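Local coordinates for copper-transporting ATPase (Sulfolobus solfataricus, PDB 2YJ3), which probably couples ATP hydrolysis to the movement of copper or related metal ions across the membrane, this chain being its catalytic piece with nucleotide-binding and phosphorylation domains, at residues Thr43-Gln48 / Ser134-Pro139; Leu56-Ser61 / Lys102-Ile107; Ala60-Leu65 / Leu86-Phe91. The protein carries 1 engineered substitution. All blocks are in the same frame, centred on the assembly; numbering follows the deposited sequence.

Interaction 1: residues Thr43-Gln48 / Ser134-Pro139; sequences TPIVTQ and SDVPRP
Ile45 and Ser134 form an antiparallel hydrogen-bonded pair where the outer strand 45-50 pairs with the end of strand 126-134, beside the two linkers to the phosphorylation domain of a P-type ATPase. Both bonds are short and fairly straight: Ile45 N to Ser134 O is 2.8 Å with an N-H...O angle of 167°, and Ser134 N returns to Ile45 O at 2.8 Å. Packing is close round this pair. Thr47 CG2 comes within 3.0 Å of Ser134 OG, and Pro44 CB sits 3.4 Å from Ser134 O, while helix 69-81 covers the proline with Pro69 and Ala73. Ile45 crosses Val136 at about a right angle, Ile45 CD1 to Val136 CG2 3.6 Å. The exposed strand end is less regular: Thr47 and Gln48 both face Asn132 in a classic beta bulge. At the other end, beyond the Ile45-Ser134 pair, Asp135 turns its CB away from 43-48, and its OD2 makes a salt bridge to Lys35 and a hydrogen bond to Thr36. Here the chains part and a water takes over from direct pairing: it accepts from Val136 N at 2.6 Å and is hydrogen-bonded to Thr43 O at 3.1 Å.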
loop_
_atom_site.group_PDB
_atom_site.type_symbol
_atom_site.label_atom_id
_atom_site.label_comp_id
_atom_site.label_asym_id
_atom_site.label_seq_id
_atom_site.Cartn_x
_atom_site.Cartn_y
_atom_site.Cartn_z
ATOM N N THR A 43 5.828 -0.690 3.385
ATOM C CA THR A 43 6.020 0.160 4.554
ATOM C C THR A 43 6.508 1.567 4.175
ATOM O O THR A 43 7.520 1.728 3.478
ATOM C CB THR A 43 6.940 -0.497 5.626
ATOM O OG1 THR A 43 6.963 0.319 6.810
ATOM C CG2 THR A 43 8.351 -0.669 5.097
ATOM N N PRO A 44 5.764 2.588 4.619
ATOM C CA PRO A 44 6.056 3.989 4.310
ATOM C C PRO A 44 7.226 4.489 5.144
ATOM O O PRO A 44 7.725 3.751 5.993
ATOM C CB PRO A 44 4.778 4.704 4.740
ATOM C CG PRO A 44 4.265 3.878 5.876
ATOM C CD PRO A 44 4.623 2.448 5.541
ATOM N N ILE A 45 7.671 5.715 4.893
ATOM C CA ILE A 45 8.685 6.332 5.737
ATOM C C ILE A 45 8.228 7.692 6.257
ATOM O O ILE A 45 7.383 8.358 5.666
ATOM C CB ILE A 45 10.050 6.519 5.025
ATOM C CG1 ILE A 45 9.904 7.373 3.763
ATOM C CG2 ILE A 45 10.681 5.162 4.686
ATOM C CD1 ILE A 45 11.217 7.547 2.979
ATOM N N VAL A 46 8.811 8.081 7.377
ATOM C CA VAL A 46 8.667 9.410 7.911
ATOM C C VAL A 46 9.501 10.344 7.044
ATOM O O VAL A 46 10.720 10.186 6.955
ATOM C CB VAL A 46 9.189 9.425 9.344
ATOM C CG1 VAL A 46 9.388 10.851 9.822
ATOM C CG2 VAL A 46 8.240 8.614 10.263
ATOM N N THR A 47 8.850 11.287 6.372
ATOM C CA THR A 47 9.563 12.291 5.579
ATOM C C THR A 47 9.824 13.568 6.378
ATOM O O THR A 47 10.666 14.389 5.998
ATOM C CB THR A 47 8.823 12.636 4.275
ATOM O OG1 THR A 47 7.438 12.859 4.556
ATOM C CG2 THR A 47 8.949 11.491 3.276
ATOM N N GLN A 48 9.112 13.737 7.489
ATOM C CA GLN A 48 9.423 14.835 8.413
ATOM C C GLN A 48 8.701 14.722 9.756
ATOM O O GLN A 48 7.568 14.274 9.833
ATOM C CB GLN A 48 9.143 16.197 7.775
ATOM C CG GLN A 48 7.828 16.825 8.187
ATOM C CD GLN A 48 7.777 18.313 7.863
ATOM O OE1 GLN A 48 8.740 19.051 8.106
ATOM N NE2 GLN A 48 6.650 18.761 7.317
ATOM N N SER A 134 5.401 9.202 3.871
ATOM C CA SER A 134 5.138 8.944 2.464
ATOM C C SER A 134 5.514 7.524 2.048
ATOM O O SER A 134 6.343 6.869 2.691
ATOM C CB SER A 134 5.866 9.966 1.590
ATOM O OG SER A 134 7.257 9.729 1.609
ATOM N N ASP A 135 4.875 7.049 0.983
ATOM C CA ASP A 135 5.223 5.772 0.380
ATOM C C ASP A 135 6.547 5.913 -0.364
ATOM O O ASP A 135 6.890 6.995 -0.843
ATOM C CB ASP A 135 4.114 5.302 -0.572
ATOM C CG ASP A 135 2.897 4.716 0.176
ATOM O OD1 ASP A 135 3.077 4.177 1.292
ATOM O OD2 ASP A 135 1.761 4.788 -0.354
ATOM N N VAL A 136 7.293 4.818 -0.440
ATOM C CA VAL A 136 8.552 4.779 -1.174
ATOM C C VAL A 136 8.352 3.977 -2.457
ATOM O O VAL A 136 7.963 2.816 -2.414
ATOM C CB VAL A 136 9.663 4.112 -0.338
ATOM C CG1 VAL A 136 10.925 3.904 -1.181
ATOM C CG2 VAL A 136 9.962 4.943 0.897
ATOM N N PRO A 137 8.601 4.605 -3.611
ATOM C CA PRO A 137 8.408 3.886 -4.878
ATOM C C PRO A 137 9.348 2.687 -5.032
ATOM O O PRO A 137 10.467 2.704 -4.519
ATOM C CB PRO A 137 8.705 4.949 -5.945
ATOM C CG PRO A 137 9.421 6.060 -5.220
ATOM C CD PRO A 137 8.949 6.024 -3.803
ATOM N N ARG A 138 8.876 1.646 -5.710
ATOM C CA ARG A 138 9.735 0.529 -6.087
ATOM C C ARG A 138 10.511 0.882 -7.352
ATOM O O ARG A 138 9.944 1.400 -8.315
ATOM C CB ARG A 138 8.919 -0.734 -6.348
ATOM C CG ARG A 138 8.216 -1.300 -5.146
ATOM C CD ARG A 138 7.558 -2.625 -5.500
ATOM N NE ARG A 138 6.641 -3.057 -4.450
ATOM C CZ ARG A 138 7.003 -3.760 -3.388
ATOM N NH1 ARG A 138 8.275 -4.126 -3.241
ATOM N NH2 ARG A 138 6.095 -4.100 -2.479
ATOM N N PRO A 139 11.814 0.590 -7.359
ATOM C CA PRO A 139 12.620 0.798 -8.569
ATOM C C PRO A 139 12.223 -0.172 -9.684
ATOM O O PRO A 139 11.581 -1.189 -9.406
ATOM C CB PRO A 139 14.043 0.510 -8.091
ATOM C CG PRO A 139 13.870 -0.430 -6.934
ATOM C CD PRO A 139 12.592 0.002 -6.255
HETATM O O HOH W 1 6.460 2.637 0.685
#

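Interaction 2: residues Leu56-Ser61 / Lys102-Ile107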
loop_
_atom_site.group_PDB
_atom_site.type_symbol
_atom_site.label_atom_id
_atom_site.label_comp_id
_atom_site.label_asym_id
_atom_site.label_seq_id
_atom_site.Cartn_x
_atom_site.Cartn_y
_atom_site.Cartn_z
ATOM N N LEU A 56 8.441 12.732 20.382
ATOM C CA LEU A 56 8.846 11.669 19.469
ATOM C C LEU A 56 8.859 10.330 20.204
ATOM O O LEU A 56 8.311 9.338 19.723
ATOM C CB LEU A 56 10.238 11.994 18.884
ATOM C CG LEU A 56 10.889 10.965 17.947
ATOM C CD1 LEU A 56 9.912 10.527 16.860
ATOM C CD2 LEU A 56 12.227 11.505 17.346
ATOM N N ALA A 57 9.469 10.309 21.385
ATOM C CA ALA A 57 9.592 9.072 22.153
ATOM C C ALA A 57 8.225 8.580 22.611
ATOM O O ALA A 57 8.001 7.379 22.707
ATOM C CB ALA A 57 10.488 9.282 23.351
ATOM N N TYR A 58 7.326 9.512 22.925
ATOM C CA TYR A 58 5.989 9.156 23.362
ATOM C C TYR A 58 5.222 8.510 22.219
ATOM O O TYR A 58 4.645 7.449 22.372
ATOM C CB TYR A 58 5.239 10.391 23.876
ATOM C CG TYR A 58 5.610 10.820 25.285
ATOM C CD1 TYR A 58 6.348 9.984 26.112
ATOM C CD2 TYR A 58 5.218 12.063 25.785
ATOM C CE1 TYR A 58 6.696 10.367 27.389
ATOM C CE2 TYR A 58 5.557 12.455 27.074
ATOM C CZ TYR A 58 6.287 11.593 27.874
ATOM O OH TYR A 58 6.628 11.948 29.166
ATOM N N ALA A 59 5.220 9.154 21.065
ATOM C CA ALA A 59 4.511 8.621 19.908
ATOM C C ALA A 59 5.024 7.220 19.525
ATOM O O ALA A 59 4.246 6.320 19.276
ATOM C CB ALA A 59 4.665 9.563 18.737
ATOM N N ALA A 60 6.340 7.057 19.457
ATOM C CA ALA A 60 6.943 5.787 19.063
ATOM C C ALA A 60 6.624 4.700 20.073
ATOM O O ALA A 60 6.393 3.533 19.713
ATOM C CB ALA A 60 8.480 5.952 18.921
ATOM N N SER A 61 6.631 5.082 21.348
ATOM C CA SER A 61 6.341 4.148 22.423
ATOM C C SER A 61 4.919 3.605 22.289
ATOM O O SER A 61 4.686 2.424 22.507
ATOM C CB SER A 61 6.551 4.800 23.797
ATOM O OG SER A 61 7.904 5.171 23.999
ATOM N N LYS A 102 -1.155 5.349 27.788
ATOM C CA LYS A 102 -0.712 6.188 28.892
ATOM C C LYS A 102 0.760 5.968 29.222
ATOM O O LYS A 102 1.217 4.834 29.354
ATOM C CB LYS A 102 -1.585 5.938 30.127
ATOM C CG LYS A 102 -1.200 6.725 31.380
ATOM C CD LYS A 102 -2.366 6.678 32.388
ATOM C CE LYS A 102 -1.903 6.803 33.840
ATOM N NZ LYS A 102 -1.134 5.612 34.307
ATOM N N ILE A 103 1.492 7.068 29.350
ATOM C CA ILE A 103 2.905 7.030 29.691
ATOM C C ILE A 103 3.147 8.157 30.677
ATOM O O ILE A 103 2.650 9.275 30.480
ATOM C CB ILE A 103 3.791 7.305 28.453
ATOM C CG1 ILE A 103 3.462 6.364 27.296
ATOM C CG2 ILE A 103 5.278 7.258 28.808
ATOM C CD1 ILE A 103 4.284 6.678 26.044
ATOM N N SER A 104 3.906 7.863 31.729
ATOM C CA SER A 104 4.228 8.841 32.766
ATOM C C SER A 104 3.030 9.699 33.169
ATOM O O SER A 104 3.112 10.931 33.169
ATOM C CB SER A 104 5.399 9.729 32.331
ATOM O OG SER A 104 6.635 9.026 32.415
ATOM N N ASP A 105 1.928 9.037 33.509
ATOM C CA ASP A 105 0.693 9.707 33.948
ATOM C C ASP A 105 0.035 10.560 32.869
ATOM O O ASP A 105 -0.943 11.247 33.141
ATOM C CB ASP A 105 0.942 10.586 35.180
ATOM C CG ASP A 105 1.412 9.794 36.382
ATOM O OD1 ASP A 105 1.045 8.600 36.507
ATOM O OD2 ASP A 105 2.148 10.377 37.208
ATOM N N LYS A 106 0.592 10.536 31.662
ATOM C CA LYS A 106 0.085 11.342 30.550
ATOM C C LYS A 106 -0.605 10.486 29.486
ATOM O O LYS A 106 -0.149 9.384 29.162
ATOM C CB LYS A 106 1.227 12.144 29.908
ATOM C CG LYS A 106 1.437 13.537 30.495
ATOM C CD LYS A 106 2.814 13.695 31.118
ATOM C CE LYS A 106 3.910 13.239 30.167
ATOM N NZ LYS A 106 4.966 14.287 29.977
ATOM N N ILE A 107 -1.680 11.011 28.914
ATOM C CA ILE A 107 -2.388 10.294 27.863
ATOM C C ILE A 107 -1.879 10.705 26.489
ATOM O O ILE A 107 -1.964 11.869 26.098
ATOM C CB ILE A 107 -3.911 10.538 27.928
ATOM C CG1 ILE A 107 -4.477 10.055 29.265
ATOM C CG2 ILE A 107 -4.621 9.837 26.773
ATOM C CD1 ILE A 107 -4.187 8.598 29.571
#
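The phenol ring of Tyr58 is met from two directions by the hairpin 102-107. Ile103 comes obliquely, its CG2 methyl 3.7 Å from Tyr58 CE1, whereas Lys106 NZ arrives at the ring edge, near its plane, and donates a hydrogen bond to Tyr58 OH at 3.0 Å. The lysine chain crosses the tyrosine at about a right angle and bends at chi2, chi3 and chi4, which turns its tip back to the ring; Lys106 CE is carried along to 3.6 Å from Tyr58 CE2. Ile103 uses two branches: with CG2 anti to the backbone N and CG1 beside it (chi1 -54°), CG2 lies against the tyrosine, while the extended CG1-CD1 arm reaches Ser61, Ile103 CD1 to Ser61 CB 3.7 Å, and also brushes the ring at Tyr58 CD1. These residues belong to a two-residue beta hairpin closed by a type I' turn from Ile103 to Lys106, with Ser104 and Asp105 at its corner in left-handed backbone conformations. Helix 53-63 packs on one face of this antiparallel sheet, so that Tyr58 also touches Ile108 and Ile123. With an alanine in place of Tyr58, Lys106 NZ would probably lose this acceptor and a gap would be likely to open beside Ile103 CG2. On the helix side, Ser61 turns its hydroxyl back along the helix: Ser61 OG donates to Ala57 O at 2.6 Å, and Ser61 N reaches the same oxygen at 3.0 Å from the opposite face of the carbonyl plane.

Interaction 3: residues Ala60-Leu65 / Leu86-Phe91; sequences ASVEAL and LEVKDF
Leu65 lies over one face of the Phe91 ring, with its CB 3.6 Å from the ring centroid and 13° off the normal, a CH-pi contact almost centred on the ring. The two side chains run past each other in opposite directions, so the leucine is not stopped at the aromatic face: its CD1 continues back towards the base of the phenylalanine, 3.6 Å from Phe91 CB, and packs against Val88 CB at 3.9 Å. The ring is brought to this place by a first torsion that sets Phe91 CG anti to the backbone N (chi1 176°). Val62 meets the same ring obliquely, with its CG1 4.1 Å from Phe91 CE1, so that one turn of chain presents two aliphatic side chains to one aromatic group.

Val88 points its CB at the helix and places CG2 against the helix backbone, 3.3 Å from Ser61 O; the same methyl also meets Val62 CG2. At the start of 86-91 the join is polar. Leu86 N donates to Ser61 OG at 2.7 Å with an N-H...O angle of 159°; the hydroxyl that donates to Ala57 O thus also accepts from Leu86 N, joining loop to helix.

Glu63 directs its CB away from 86-91 and packs on helix 69-81 and Val99. The arrangement thus closes the loop from helix 69-81 to the edge strand 91-94 against the last part of helix 53-63 and the residues after it, in the alpha/beta nucleotide-binding domain of P-type ATPases; Glu63 and His68 contact ATP and AMP in structures of this protein with nucleotide, although none is bound here.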
loop_
_atom_site.group_PDB
_atom_site.type_symbol
_atom_site.label_atom_id
_atom_site.label_comp_id
_atom_site.label_asym_id
_atom_site.label_seq_id
_atom_site.Cartn_x
_atom_site.Cartn_y
_atom_site.Cartn_z
ATOM N N ALA A 60 6.340 7.057 19.457
ATOM C CA ALA A 60 6.943 5.787 19.063
ATOM C C ALA A 60 6.624 4.700 20.073
ATOM O O ALA A 60 6.393 3.533 19.713
ATOM C CB ALA A 60 8.480 5.952 18.921
ATOM N N SER A 61 6.631 5.082 21.348
ATOM C CA SER A 61 6.341 4.148 22.423
ATOM C C SER A 61 4.919 3.605 22.289
ATOM O O SER A 61 4.686 2.424 22.507
ATOM C CB SER A 61 6.551 4.800 23.797
ATOM O OG SER A 61 7.904 5.171 23.999
ATOM N N VAL A 62 3.962 4.453 21.926
ATOM C CA VAL A 62 2.611 3.943 21.709
ATOM C C VAL A 62 2.527 3.164 20.389
ATOM O O VAL A 62 1.908 2.103 20.316
ATOM C CB VAL A 62 1.552 5.067 21.743
ATOM C CG1 VAL A 62 0.182 4.501 21.427
ATOM C CG2 VAL A 62 1.548 5.739 23.106
ATOM N N GLU A 63 3.153 3.687 19.344
ATOM C CA GLU A 63 3.093 3.027 18.043
ATOM C C GLU A 63 3.759 1.646 18.059
ATOM O O GLU A 63 3.476 0.802 17.199
ATOM C CB GLU A 63 3.721 3.916 16.963
ATOM C CG GLU A 63 2.900 5.132 16.608
ATOM C CD GLU A 63 1.672 4.797 15.768
ATOM O OE1 GLU A 63 1.127 3.684 15.900
ATOM O OE2 GLU A 63 1.253 5.653 14.963
ATOM N N ALA A 64 4.635 1.411 19.036
ATOM C CA ALA A 64 5.338 0.129 19.117
ATOM C C ALA A 64 4.418 -1.040 19.433
ATOM O O ALA A 64 4.834 -2.194 19.403
ATOM C CB ALA A 64 6.483 0.193 20.136
ATOM N N LEU A 65 3.156 -0.762 19.716
ATOM C CA LEU A 65 2.227 -1.842 20.069
ATOM C C LEU A 65 1.284 -2.159 18.919
ATOM O O LEU A 65 0.414 -3.005 19.038
ATOM C CB LEU A 65 1.436 -1.460 21.313
ATOM C CG LEU A 65 2.324 -1.090 22.504
ATOM C CD1 LEU A 65 1.496 -0.669 23.729
ATOM C CD2 LEU A 65 3.225 -2.264 22.855
ATOM N N LEU A 86 9.375 3.483 25.586
ATOM C CA LEU A 86 8.944 3.640 26.976
ATOM C C LEU A 86 7.785 2.695 27.322
ATOM O O LEU A 86 7.058 2.234 26.440
ATOM C CB LEU A 86 8.538 5.097 27.222
ATOM C CG LEU A 86 9.621 6.126 27.572
ATOM C CD1 LEU A 86 11.028 5.563 27.407
ATOM C CD2 LEU A 86 9.447 7.426 26.770
ATOM N N GLU A 87 7.607 2.399 28.604
ATOM C CA GLU A 87 6.478 1.554 29.004
ATOM C C GLU A 87 5.125 2.253 28.828
ATOM O O GLU A 87 4.886 3.316 29.389
ATOM C CB GLU A 87 6.636 1.054 30.444
ATOM N N VAL A 88 4.243 1.629 28.051
ATOM C CA VAL A 88 2.876 2.112 27.847
ATOM C C VAL A 88 1.854 1.250 28.591
ATOM O O VAL A 88 2.001 0.032 28.661
ATOM C CB VAL A 88 2.486 2.072 26.358
ATOM C CG1 VAL A 88 1.012 2.553 26.152
ATOM C CG2 VAL A 88 3.470 2.883 25.522
ATOM N N LYS A 89 0.821 1.892 29.128
ATOM C CA LYS A 89 -0.321 1.202 29.720
ATOM C C LYS A 89 -1.602 1.635 29.014
ATOM O O LYS A 89 -1.655 2.697 28.385
ATOM C CB LYS A 89 -0.434 1.508 31.218
ATOM N N ASP A 90 -2.633 0.807 29.123
ATOM C CA ASP A 90 -3.949 1.107 28.566
ATOM C C ASP A 90 -3.942 1.297 27.053
ATOM O O ASP A 90 -4.698 2.096 26.512
ATOM C CB ASP A 90 -4.546 2.337 29.244
ATOM C CG ASP A 90 -4.852 2.099 30.698
ATOM O OD1 ASP A 90 -5.354 1.002 31.026
ATOM O OD2 ASP A 90 -4.591 3.001 31.517
ATOM N N PHE A 91 -3.094 0.557 26.363
ATOM C CA PHE A 91 -3.049 0.691 24.918
ATOM C C PHE A 91 -4.426 0.440 24.320
ATOM O O PHE A 91 -5.167 -0.437 24.772
ATOM C CB PHE A 91 -2.042 -0.278 24.335
ATOM C CG PHE A 91 -1.993 -0.276 22.844
ATOM C CD1 PHE A 91 -1.347 0.749 22.163
ATOM C CD2 PHE A 91 -2.564 -1.311 22.119
ATOM C CE1 PHE A 91 -1.284 0.734 20.798
ATOM C CE2 PHE A 91 -2.511 -1.328 20.743
ATOM C CZ PHE A 91 -1.866 -0.313 20.075
#

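In the fold
Interactions 2 and 3 form one cluster: their centres are about 7 Å apart, they share Ala60 and Ser61, and Lys102 N lies 2.8 Å from Lys89 O, a probable hydrogen bond joining their second segments. Interaction 1 stands apart, its centre about 25 Å from that of interaction 2 and about 23 Å from that of interaction 3, although strand 45-50 and helix 53-63 are consecutive. The contacts thus sample different ends of the nucleotide-binding domain. Interaction 1 faces the phosphorylation domain, where Asp135 holds Lys35 and Thr36, both of which contact ATP in nucleotide-bound structures; its Ile45 side chain approaches a bound magnesium ion to about 4 Å, without coordinating it. Interaction 3 contains Glu63, which also binds ATP there.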